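Local coordinates for prolyl endopeptidase (PDB 2BKL), which probably cleaves oligopeptides on the carboxyl side of proline, and of alanine too, as a serine peptidase of the prolyl oligopeptidase family, at residues Pro558-His566 with Trp574-Glu582; Leu15-Arg25 with Phe587-His597. One frame throughout, in Å; residues are numbered along the deposited sequence.

Contact 1: Pro558-His566 with Trp574-Glu582; sequences PLLDMVRYH and WIPEYGTAE. With ZAH (N-[(benzyloxy)carbonyl]-L-alanyl-L-proline), chain C.
V563 and A581 lie 5.4 Å apart at their CA atoms, where the segment 558-566 passes the end of the short helix 575-578 and the chain leaves helical geometry at G579 with positive phi. Y565 has its OH donating to G579 O over 2.7 Å, coming in 21° off the carbonyl plane. Its CG sits between backbone N and carbonyl carbon (chi1 86°), which swings the ring toward the helix, and there the edge of Y578 meets its face, T-shaped, with the planes at 79°. Y578 is covered in turn by M562, whose bent chain lays CE over the ring face, 3.8 Å from the centroid, a CH-pi contact with the sulfur farther up the same normal. Y578 OH is hydrogen-bonded to N534 OD1, so its end is held as well. L559 CD1 fits between Y578 and W574, 3.5 Å from Y578 OH and 4.0 Å from W574 CE3. Farther out, T580 OG1 lies over the H566 ring, and a water joins M562 O to A581 N. On the ligand side, the proline ring of ZAH lies on a face of the W574 indole, while W574 NE1 donates to ZAH O16 (2.9 Å). L559, W574 and Y578 thus form one wall of the proline-binding pocket of this alpha/beta-hydrolase peptidase, with Y565 and M562 packed behind them as a second shell.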
loop_
_atom_site.group_PDB
_atom_site.type_symbol
_atom_site.label_atom_id
_atom_site.label_comp_id
_atom_site.label_asym_id
_atom_site.label_seq_id
_atom_site.Cartn_x
_atom_site.Cartn_y
_atom_site.Cartn_z
ATOM N N PRO A 558 -2.589 -11.591 6.189
ATOM C CA PRO A 558 -3.789 -10.988 6.789
ATOM C C PRO A 558 -3.736 -10.627 8.272
ATOM O O PRO A 558 -2.969 -11.225 9.050
ATOM C CB PRO A 558 -4.810 -12.083 6.623
ATOM C CG PRO A 558 -3.972 -13.382 6.893
ATOM C CD PRO A 558 -2.687 -13.064 6.165
ATOM N N LEU A 559 -4.625 -9.718 8.675
ATOM C CA LEU A 559 -5.056 -9.557 10.063
ATOM C C LEU A 559 -6.341 -10.331 10.257
ATOM O O LEU A 559 -7.295 -10.126 9.500
ATOM C CB LEU A 559 -5.308 -8.074 10.357
ATOM C CG LEU A 559 -4.074 -7.184 10.374
ATOM C CD1 LEU A 559 -4.426 -5.713 10.310
ATOM C CD2 LEU A 559 -3.213 -7.492 11.606
ATOM N N LEU A 560 -6.401 -11.218 11.271
ATOM C CA LEU A 560 -7.579 -12.065 11.487
ATOM C C LEU A 560 -7.992 -12.241 12.946
ATOM O O LEU A 560 -9.164 -12.482 13.193
ATOM C CB LEU A 560 -7.440 -13.432 10.783
ATOM C CG LEU A 560 -7.252 -13.381 9.279
ATOM C CD1 LEU A 560 -6.693 -14.656 8.706
ATOM C CD2 LEU A 560 -8.512 -13.008 8.575
ATOM N N ASP A 561 -7.052 -12.189 13.906
ATOM C CA ASP A 561 -7.415 -12.136 15.331
ATOM C C ASP A 561 -7.393 -10.674 15.748
ATOM O O ASP A 561 -6.326 -10.089 16.007
ATOM C CB ASP A 561 -6.466 -12.971 16.198
ATOM C CG ASP A 561 -6.803 -12.925 17.654
ATOM O OD1 ASP A 561 -7.565 -12.021 18.080
ATOM O OD2 ASP A 561 -6.310 -13.785 18.455
ATOM N N MET A 562 -8.565 -10.051 15.735
ATOM C CA MET A 562 -8.650 -8.608 15.964
ATOM C C MET A 562 -8.741 -8.267 17.444
ATOM O O MET A 562 -8.704 -7.115 17.811
ATOM C CB MET A 562 -9.813 -8.003 15.181
ATOM C CG MET A 562 -9.635 -8.182 13.694
ATOM S SD MET A 562 -8.149 -7.392 13.025
ATOM C CE MET A 562 -8.457 -5.717 13.340
ATOM N N VAL A 563 -8.855 -9.283 18.298
ATOM C CA VAL A 563 -8.791 -9.093 19.738
ATOM C C VAL A 563 -7.340 -8.956 20.192
ATOM O O VAL A 563 -7.063 -8.321 21.207
ATOM C CB VAL A 563 -9.522 -10.253 20.454
ATOM C CG1 VAL A 563 -9.372 -10.158 21.964
ATOM C CG2 VAL A 563 -10.996 -10.271 20.048
ATOM N N ARG A 564 -6.408 -9.555 19.451
ATOM C CA ARG A 564 -5.001 -9.566 19.846
ATOM C C ARG A 564 -4.038 -8.887 18.850
ATOM O O ARG A 564 -2.844 -8.831 19.078
ATOM C CB ARG A 564 -4.519 -10.987 20.100
ATOM C CG ARG A 564 -5.202 -11.647 21.265
ATOM C CD ARG A 564 -4.819 -13.076 21.527
ATOM N NE ARG A 564 -3.405 -13.306 21.776
ATOM C CZ ARG A 564 -2.776 -13.059 22.937
ATOM N NH1 ARG A 564 -3.405 -12.461 23.949
ATOM N NH2 ARG A 564 -1.491 -13.397 23.053
ATOM N N TYR A 565 -4.542 -8.337 17.755
ATOM C CA TYR A 565 -3.633 -7.831 16.706
ATOM C C TYR A 565 -2.656 -6.749 17.206
ATOM O O TYR A 565 -1.553 -6.645 16.693
ATOM C CB TYR A 565 -4.415 -7.326 15.481
ATOM C CG TYR A 565 -4.843 -5.889 15.625
ATOM C CD1 TYR A 565 -6.016 -5.544 16.294
ATOM C CD2 TYR A 565 -4.019 -4.844 15.183
ATOM C CE1 TYR A 565 -6.385 -4.206 16.477
ATOM C CE2 TYR A 565 -4.385 -3.492 15.380
ATOM C CZ TYR A 565 -5.542 -3.186 16.017
ATOM O OH TYR A 565 -5.857 -1.877 16.214
ATOM N N HIS A 566 -3.097 -5.949 18.164
ATOM C CA HIS A 566 -2.311 -4.810 18.630
ATOM C C HIS A 566 -1.035 -5.238 19.399
ATOM O O HIS A 566 -0.156 -4.421 19.631
ATOM C CB HIS A 566 -3.168 -3.909 19.511
ATOM C CG HIS A 566 -3.712 -4.616 20.710
ATOM N ND1 HIS A 566 -4.752 -5.517 20.627
ATOM C CD2 HIS A 566 -3.307 -4.625 22.003
ATOM C CE1 HIS A 566 -4.974 -6.034 21.822
ATOM N NE2 HIS A 566 -4.106 -5.514 22.676
ATOM N N TRP A 574 -2.064 0.831 13.994
ATOM C CA TRP A 574 -3.404 0.772 13.383
ATOM C C TRP A 574 -4.522 0.956 14.386
ATOM O O TRP A 574 -5.687 0.962 13.993
ATOM C CB TRP A 574 -3.595 -0.517 12.579
ATOM C CG TRP A 574 -2.421 -0.728 11.683
ATOM C CD1 TRP A 574 -1.839 0.192 10.886
ATOM C CD2 TRP A 574 -1.690 -1.935 11.520
ATOM N NE1 TRP A 574 -0.744 -0.346 10.249
ATOM C CE2 TRP A 574 -0.636 -1.657 10.627
ATOM C CE3 TRP A 574 -1.807 -3.228 12.054
ATOM C CZ2 TRP A 574 0.317 -2.606 10.279
ATOM C CZ3 TRP A 574 -0.826 -4.183 11.698
ATOM C CH2 TRP A 574 0.201 -3.847 10.816
ATOM N N ILE A 575 -4.208 1.178 15.658
ATOM C CA ILE A 575 -5.254 1.443 16.626
ATOM C C ILE A 575 -6.157 2.643 16.262
ATOM O O ILE A 575 -7.360 2.578 16.459
ATOM C CB ILE A 575 -4.647 1.553 18.043
ATOM C CG1 ILE A 575 -4.235 0.139 18.529
ATOM C CG2 ILE A 575 -5.613 2.217 19.047
ATOM C CD1 ILE A 575 -3.427 0.108 19.840
ATOM N N PRO A 576 -5.612 3.719 15.685
ATOM C CA PRO A 576 -6.491 4.817 15.263
ATOM C C PRO A 576 -7.520 4.455 14.203
ATOM O O PRO A 576 -8.509 5.197 14.020
ATOM C CB PRO A 576 -5.509 5.872 14.738
ATOM C CG PRO A 576 -4.240 5.593 15.515
ATOM C CD PRO A 576 -4.184 4.068 15.525
ATOM N N GLU A 577 -7.287 3.360 13.478
ATOM C CA GLU A 577 -8.192 2.864 12.440
ATOM C C GLU A 577 -9.185 1.811 12.948
ATOM O O GLU A 577 -10.371 1.848 12.621
ATOM C CB GLU A 577 -7.400 2.287 11.253
ATOM C CG GLU A 577 -8.231 1.935 10.031
ATOM C CD GLU A 577 -8.651 3.107 9.152
ATOM O OE1 GLU A 577 -8.246 4.259 9.395
ATOM O OE2 GLU A 577 -9.386 2.838 8.181
ATOM N N TYR A 578 -8.713 0.859 13.756
ATOM C CA TYR A 578 -9.531 -0.265 14.179
ATOM C C TYR A 578 -10.047 -0.167 15.619
ATOM O O TYR A 578 -11.059 -0.763 15.951
ATOM C CB TYR A 578 -8.714 -1.533 14.126
ATOM C CG TYR A 578 -8.238 -2.000 12.779
ATOM C CD1 TYR A 578 -9.122 -2.189 11.723
ATOM C CD2 TYR A 578 -6.897 -2.315 12.562
ATOM C CE1 TYR A 578 -8.685 -2.656 10.499
ATOM C CE2 TYR A 578 -6.443 -2.812 11.335
ATOM C CZ TYR A 578 -7.348 -2.988 10.297
ATOM O OH TYR A 578 -6.883 -3.475 9.100
ATOM N N GLY A 579 -9.330 0.557 16.477
ATOM C CA GLY A 579 -9.530 0.542 17.929
ATOM C C GLY A 579 -8.662 -0.547 18.544
ATOM O O GLY A 579 -7.931 -1.268 17.843
ATOM N N THR A 580 -8.708 -0.669 19.863
ATOM C CA THR A 580 -7.949 -1.694 20.561
ATOM C C THR A 580 -8.833 -2.428 21.552
ATOM O O THR A 580 -9.553 -1.807 22.341
ATOM C CB THR A 580 -6.748 -1.125 21.318
ATOM O OG1 THR A 580 -6.218 -2.138 22.191
ATOM C CG2 THR A 580 -7.097 0.103 22.168
ATOM N N ALA A 581 -8.715 -3.749 21.568
ATOM C CA ALA A 581 -9.456 -4.539 22.518
ATOM C C ALA A 581 -9.075 -4.283 23.971
ATOM O O ALA A 581 -9.754 -4.790 24.872
ATOM C CB ALA A 581 -9.322 -6.003 22.172
ATOM N N GLU A 582 -8.033 -3.501 24.209
ATOM C CA GLU A 582 -7.702 -3.059 25.558
ATOM C C GLU A 582 -8.804 -2.161 26.152
ATOM O O GLU A 582 -8.896 -2.015 27.375
ATOM C CB GLU A 582 -6.361 -2.309 25.582
ATOM C CG GLU A 582 -5.176 -3.218 25.238
ATOM C CD GLU A 582 -3.922 -2.492 24.784
ATOM O OE1 GLU A 582 -4.039 -1.589 23.903
ATOM O OE2 GLU A 582 -2.823 -2.875 25.281
HETATM C C1 ZAH C . -1.999 -3.878 5.442
HETATM O O2 ZAH C . -3.299 -3.422 5.143
HETATM C C3 ZAH C . -1.443 -3.295 6.763
HETATM C C4 ZAH C . -2.276 -3.729 7.973
HETATM C C5 ZAH C . -3.326 -2.645 8.187
HETATM C C6 ZAH C . -2.779 -1.380 7.580
HETATM N N7 ZAH C . -1.579 -1.826 6.884
HETATM C C8 ZAH C . -0.727 -0.981 6.307
HETATM O O9 ZAH C . 0.367 -1.483 5.764
HETATM C C10 ZAH C . -0.828 0.546 6.516
HETATM C C11 ZAH C . -1.826 0.995 5.447
HETATM N N14 ZAH C . 0.430 1.210 6.283
HETATM C C15 ZAH C . 1.408 1.145 7.156
HETATM O O16 ZAH C . 1.256 0.555 8.313
HETATM O O17 ZAH C . 2.650 1.780 6.825
HETATM C C18 ZAH C . 3.719 1.521 7.771
HETATM C C19 ZAH C . 5.082 1.968 7.231
HETATM C C20 ZAH C . 5.318 3.332 7.014
HETATM C C21 ZAH C . 6.551 3.751 6.513
HETATM C C22 ZAH C . 7.550 2.809 6.252
HETATM C C23 ZAH C . 7.328 1.450 6.491
HETATM C C24 ZAH C . 6.090 1.030 6.978
HETATM O O HOH W 1 -7.377 -5.230 19.528
#

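Contact 2: Leu15-Arg25 with Phe587-His597. With MES (2-(N-morpholino)-ethanesulfonic acid), chain D.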
loop_
_atom_site.group_PDB
_atom_site.type_symbol
_atom_site.label_atom_id
_atom_site.label_comp_id
_atom_site.label_asym_id
_atom_site.label_seq_id
_atom_site.Cartn_x
_atom_site.Cartn_y
_atom_site.Cartn_z
ATOM N N LEU A 15 -12.164 -10.956 29.005
ATOM C CA LEU A 15 -11.865 -9.598 28.610
ATOM C C LEU A 15 -13.138 -8.778 28.725
ATOM O O LEU A 15 -14.141 -9.098 28.090
ATOM C CB LEU A 15 -11.347 -9.595 27.164
ATOM C CG LEU A 15 -10.224 -10.619 26.912
ATOM C CD1 LEU A 15 -9.847 -10.671 25.447
ATOM C CD2 LEU A 15 -8.996 -10.292 27.748
ATOM N N HIS A 16 -13.108 -7.751 29.564
ATOM C CA HIS A 16 -14.254 -6.864 29.767
ATOM C C HIS A 16 -15.549 -7.643 30.067
ATOM O O HIS A 16 -16.615 -7.345 29.526
ATOM C CB HIS A 16 -14.420 -5.943 28.553
ATOM C CG HIS A 16 -13.145 -5.276 28.143
ATOM N ND1 HIS A 16 -12.555 -4.272 28.883
ATOM C CD2 HIS A 16 -12.317 -5.505 27.089
ATOM C CE1 HIS A 16 -11.435 -3.891 28.293
ATOM N NE2 HIS A 16 -11.268 -4.621 27.199
ATOM N N GLY A 17 -15.409 -8.676 30.887
ATOM C CA GLY A 17 -16.541 -9.467 31.334
ATOM C C GLY A 17 -16.973 -10.587 30.410
ATOM O O GLY A 17 -17.928 -11.300 30.726
ATOM N N VAL A 18 -16.274 -10.762 29.285
ATOM C CA VAL A 18 -16.668 -11.686 28.232
ATOM C C VAL A 18 -15.583 -12.745 28.054
ATOM O O VAL A 18 -14.420 -12.402 27.929
ATOM C CB VAL A 18 -16.816 -10.937 26.879
ATOM C CG1 VAL A 18 -17.043 -11.922 25.739
ATOM C CG2 VAL A 18 -17.945 -9.922 26.947
ATOM N N GLN A 19 -15.980 -14.014 28.005
ATOM C CA GLN A 19 -15.077 -15.124 27.716
ATOM C C GLN A 19 -14.721 -15.134 26.228
ATOM O O GLN A 19 -15.607 -15.096 25.364
ATOM C CB GLN A 19 -15.726 -16.462 28.076
ATOM C CG GLN A 19 -16.142 -16.583 29.532
ATOM C CD GLN A 19 -14.967 -16.510 30.471
ATOM O OE1 GLN A 19 -14.756 -15.497 31.137
ATOM N NE2 GLN A 19 -14.184 -17.583 30.523
ATOM N N VAL A 20 -13.429 -15.163 25.947
ATOM C CA VAL A 20 -12.894 -15.259 24.583
ATOM C C VAL A 20 -12.029 -16.507 24.494
ATOM O O VAL A 20 -11.028 -16.602 25.168
ATOM C CB VAL A 20 -12.062 -14.022 24.223
ATOM C CG1 VAL A 20 -11.505 -14.102 22.797
ATOM C CG2 VAL A 20 -12.889 -12.764 24.391
ATOM N N ALA A 21 -12.402 -17.435 23.623
ATOM C CA ALA A 21 -11.645 -18.660 23.401
ATOM C C ALA A 21 -10.573 -18.466 22.330
ATOM O O ALA A 21 -10.801 -17.810 21.308
ATOM C CB ALA A 21 -12.583 -19.793 23.027
ATOM N N ASP A 22 -9.421 -19.093 22.548
ATOM C CA ASP A 22 -8.259 -18.980 21.674
ATOM C C ASP A 22 -7.627 -20.376 21.530
ATOM O O ASP A 22 -6.565 -20.643 22.080
ATOM C CB ASP A 22 -7.280 -17.952 22.236
ATOM C CG ASP A 22 -6.304 -17.399 21.219
ATOM O OD1 ASP A 22 -6.021 -18.040 20.165
ATOM O OD2 ASP A 22 -5.747 -16.306 21.448
ATOM N N PRO A 23 -8.286 -21.277 20.821
ATOM C CA PRO A 23 -7.824 -22.671 20.785
ATOM C C PRO A 23 -6.448 -22.874 20.208
ATOM O O PRO A 23 -5.765 -23.838 20.575
ATOM C CB PRO A 23 -8.896 -23.379 19.935
ATOM C CG PRO A 23 -9.614 -22.309 19.238
ATOM C CD PRO A 23 -9.541 -21.083 20.084
ATOM N N TYR A 24 -6.013 -21.972 19.336
ATOM C CA TYR A 24 -4.742 -22.119 18.647
ATOM C C TYR A 24 -3.711 -21.074 19.092
ATOM O O TYR A 24 -2.767 -20.801 18.385
ATOM C CB TYR A 24 -4.978 -22.096 17.124
ATOM C CG TYR A 24 -5.925 -23.180 16.725
ATOM C CD1 TYR A 24 -5.577 -24.513 16.847
ATOM C CD2 TYR A 24 -7.221 -22.883 16.317
ATOM C CE1 TYR A 24 -6.462 -25.522 16.516
ATOM C CE2 TYR A 24 -8.120 -23.888 16.007
ATOM C CZ TYR A 24 -7.728 -25.216 16.098
ATOM O OH TYR A 24 -8.635 -26.210 15.803
ATOM N N ARG A 25 -3.879 -20.552 20.303
ATOM C CA ARG A 25 -2.900 -19.663 20.936
ATOM C C ARG A 25 -1.450 -20.146 20.790
ATOM O O ARG A 25 -0.536 -19.340 20.584
ATOM C CB ARG A 25 -3.265 -19.479 22.404
ATOM C CG ARG A 25 -2.251 -18.704 23.244
ATOM C CD ARG A 25 -2.125 -17.252 22.887
ATOM N NE ARG A 25 -3.370 -16.565 23.089
ATOM C CZ ARG A 25 -3.880 -16.204 24.259
ATOM N NH1 ARG A 25 -3.165 -16.332 25.375
ATOM N NH2 ARG A 25 -5.081 -15.647 24.328
ATOM N N PHE A 587 -13.415 -3.203 22.181
ATOM C CA PHE A 587 -13.467 -4.658 22.226
ATOM C C PHE A 587 -14.776 -5.180 21.677
ATOM O O PHE A 587 -14.785 -6.148 20.930
ATOM C CB PHE A 587 -13.266 -5.168 23.677
ATOM C CG PHE A 587 -13.608 -6.619 23.861
ATOM C CD1 PHE A 587 -12.770 -7.609 23.383
ATOM C CD2 PHE A 587 -14.783 -6.995 24.487
ATOM C CE1 PHE A 587 -13.096 -8.958 23.537
ATOM C CE2 PHE A 587 -15.122 -8.340 24.618
ATOM C CZ PHE A 587 -14.254 -9.317 24.168
ATOM N N LYS A 588 -15.893 -4.569 22.059
ATOM C CA LYS A 588 -17.188 -5.059 21.604
ATOM C C LYS A 588 -17.249 -5.032 20.065
ATOM O O LYS A 588 -17.665 -5.992 19.431
ATOM C CB LYS A 588 -18.336 -4.248 22.184
ATOM C CG LYS A 588 -19.686 -4.778 21.761
ATOM C CD LYS A 588 -20.794 -4.243 22.654
ATOM C CE LYS A 588 -22.149 -4.846 22.248
ATOM N NZ LYS A 588 -22.502 -4.465 20.853
ATOM N N THR A 589 -16.789 -3.934 19.481
ATOM C CA THR A 589 -16.744 -3.808 18.039
ATOM C C THR A 589 -15.858 -4.857 17.382
ATOM O O THR A 589 -16.262 -5.514 16.444
ATOM C CB THR A 589 -16.219 -2.396 17.684
ATOM O OG1 THR A 589 -17.224 -1.421 18.047
ATOM C CG2 THR A 589 -15.978 -2.219 16.176
ATOM N N LEU A 590 -14.626 -4.976 17.862
ATOM C CA LEU A 590 -13.641 -5.888 17.272
ATOM C C LEU A 590 -14.058 -7.335 17.416
ATOM O O LEU A 590 -13.934 -8.117 16.468
ATOM C CB LEU A 590 -12.285 -5.641 17.926
ATOM C CG LEU A 590 -11.659 -4.282 17.633
ATOM C CD1 LEU A 590 -10.655 -3.928 18.729
ATOM C CD2 LEU A 590 -11.027 -4.293 16.251
ATOM N N HIS A 591 -14.535 -7.714 18.585
ATOM C CA HIS A 591 -14.898 -9.089 18.847
ATOM C C HIS A 591 -16.054 -9.495 17.967
ATOM O O HIS A 591 -16.108 -10.636 17.544
ATOM C CB HIS A 591 -15.211 -9.287 20.333
ATOM C CG HIS A 591 -15.323 -10.723 20.750
ATOM N ND1 HIS A 591 -16.154 -11.127 21.772
ATOM C CD2 HIS A 591 -14.683 -11.836 20.320
ATOM C CE1 HIS A 591 -16.050 -12.433 21.930
ATOM N NE2 HIS A 591 -15.146 -12.890 21.082
ATOM N N ALA A 592 -16.936 -8.552 17.605
ATOM C CA ALA A 592 -18.093 -8.881 16.800
ATOM C C ALA A 592 -17.729 -9.312 15.387
ATOM O O ALA A 592 -18.462 -10.079 14.783
ATOM C CB ALA A 592 -19.037 -7.725 16.772
ATOM N N TYR A 593 -16.622 -8.806 14.853
ATOM C CA TYR A 593 -16.201 -9.204 13.499
ATOM C C TYR A 593 -14.908 -10.013 13.347
ATOM O O TYR A 593 -14.681 -10.551 12.278
ATOM C CB TYR A 593 -16.182 -8.012 12.532
ATOM C CG TYR A 593 -15.086 -6.954 12.730
ATOM C CD1 TYR A 593 -13.776 -7.200 12.328
ATOM C CD2 TYR A 593 -15.375 -5.693 13.236
ATOM C CE1 TYR A 593 -12.798 -6.228 12.435
ATOM C CE2 TYR A 593 -14.417 -4.727 13.360
ATOM C CZ TYR A 593 -13.121 -4.983 12.953
ATOM O OH TYR A 593 -12.161 -3.996 13.041
ATOM N N SER A 594 -14.083 -10.073 14.392
ATOM C CA SER A 594 -12.755 -10.741 14.419
ATOM C C SER A 594 -12.864 -12.118 13.761
ATOM O O SER A 594 -13.528 -13.003 14.308
ATOM C CB SER A 594 -12.313 -10.881 15.859
ATOM O OG SER A 594 -11.069 -11.574 15.949
ATOM N N PRO A 595 -12.376 -12.301 12.546
ATOM C CA PRO A 595 -12.666 -13.549 11.826
ATOM C C PRO A 595 -12.267 -14.818 12.575
ATOM O O PRO A 595 -12.968 -15.824 12.512
ATOM C CB PRO A 595 -11.886 -13.371 10.510
ATOM C CG PRO A 595 -11.954 -11.899 10.309
ATOM C CD PRO A 595 -11.744 -11.293 11.667
ATOM N N TYR A 596 -11.133 -14.784 13.260
ATOM C CA TYR A 596 -10.631 -15.940 13.996
ATOM C C TYR A 596 -11.622 -16.423 15.040
ATOM O O TYR A 596 -11.645 -17.608 15.343
ATOM C CB TYR A 596 -9.310 -15.586 14.648
ATOM C CG TYR A 596 -8.768 -16.621 15.599
ATOM C CD1 TYR A 596 -8.397 -17.878 15.165
ATOM C CD2 TYR A 596 -8.622 -16.330 16.935
ATOM C CE1 TYR A 596 -7.883 -18.822 16.032
ATOM C CE2 TYR A 596 -8.118 -17.285 17.829
ATOM C CZ TYR A 596 -7.741 -18.507 17.354
ATOM O OH TYR A 596 -7.195 -19.364 18.287
ATOM N N HIS A 597 -12.450 -15.509 15.562
ATOM C CA HIS A 597 -13.442 -15.827 16.591
ATOM C C HIS A 597 -14.824 -16.126 16.040
ATOM O O HIS A 597 -15.780 -16.286 16.813
ATOM C CB HIS A 597 -13.515 -14.689 17.614
ATOM C CG HIS A 597 -12.222 -14.456 18.295
ATOM N ND1 HIS A 597 -11.318 -13.498 17.873
ATOM C CD2 HIS A 597 -11.660 -15.069 19.365
ATOM C CE1 HIS A 597 -10.245 -13.552 18.639
ATOM N NE2 HIS A 597 -10.430 -14.487 19.567
HETATM O O1 MES D . -18.214 -20.741 16.871
HETATM C C2 MES D . -16.995 -20.006 16.627
HETATM C C3 MES D . -16.232 -19.585 17.885
HETATM N N4 MES D . -17.163 -19.173 18.943
HETATM C C5 MES D . -18.464 -19.844 19.064
HETATM C C6 MES D . -18.415 -21.117 18.226
HETATM C C7 MES D . -16.567 -18.709 20.201
HETATM C C8 MES D . -15.588 -17.544 19.954
HETATM S S MES D . -15.461 -16.597 21.343
HETATM O O1S MES D . -16.773 -15.958 21.589
HETATM O O2S MES D . -14.425 -15.568 21.116
HETATM O O3S MES D . -15.080 -17.526 22.449
HETATM O O HOH W 2 -7.774 -14.412 20.759
#
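L15 sets its CB over one face of the F587 ring, 4.1 Å from F587 CE1, while H591 CB covers the opposite face. H16, in the type I' turn L15-V18, slides its ring past F587, CD2 reaching F587 CB at 3.6 Å, and its NE2 bonds to A581 O. V18 and V20 come to the edge of F587, and V20 CG2 also lies over the face of H591. The sulfonate of MES, probably from the crystallisation liquor, bridges the segments: A21 N donates to its O3S and H591 NE2 to its O2S (2.8 Å). D22 has CG anti to the backbone N (chi1 -160°), which brings the carboxylate across to Y596, whose OH donates to D22 OD1 over 2.6 Å, the carboxylate and ring planes 63° apart. Its OD2 is gripped side-on by R25 NE and NH2, and OD1 also pairs with K626. With an alanine at this position, R25 and K626 would probably lose the carboxylate they share, and Y596 OH its acceptor. Y24 N donates to Y596 OH over 3.0 Å, so that hydroxyl gives one bond and accepts another. Strand 18-21 pairs antiparallel with 12-15 and runs at 38° to helix 587-593, while Y24 and Y596 reach on to helix 622-632.

In the fold
From the N terminus the chain first forms the hairpin of strands 12-15 and 18-21, then runs through the beta-propeller and into the alpha/beta-hydrolase domain before contact 2 closes a loop of 561 intervening residues. The hairpin is thus tied to the catalytic domain, at helix 584-593 and the turn after it. Contact 1 is nested inside that loop and is far more local: only seven residues separate its segments, in the connection between strand 552-556 and helix 575-578. The two centres lie about 11 Å apart, and the contacts touch directly. M562 N is probably hydrogen-bonded to S594 OG, and L560 O packs on P595, joining the loop beside the substrate pocket to the 3-10 turn that follows helix 584-593.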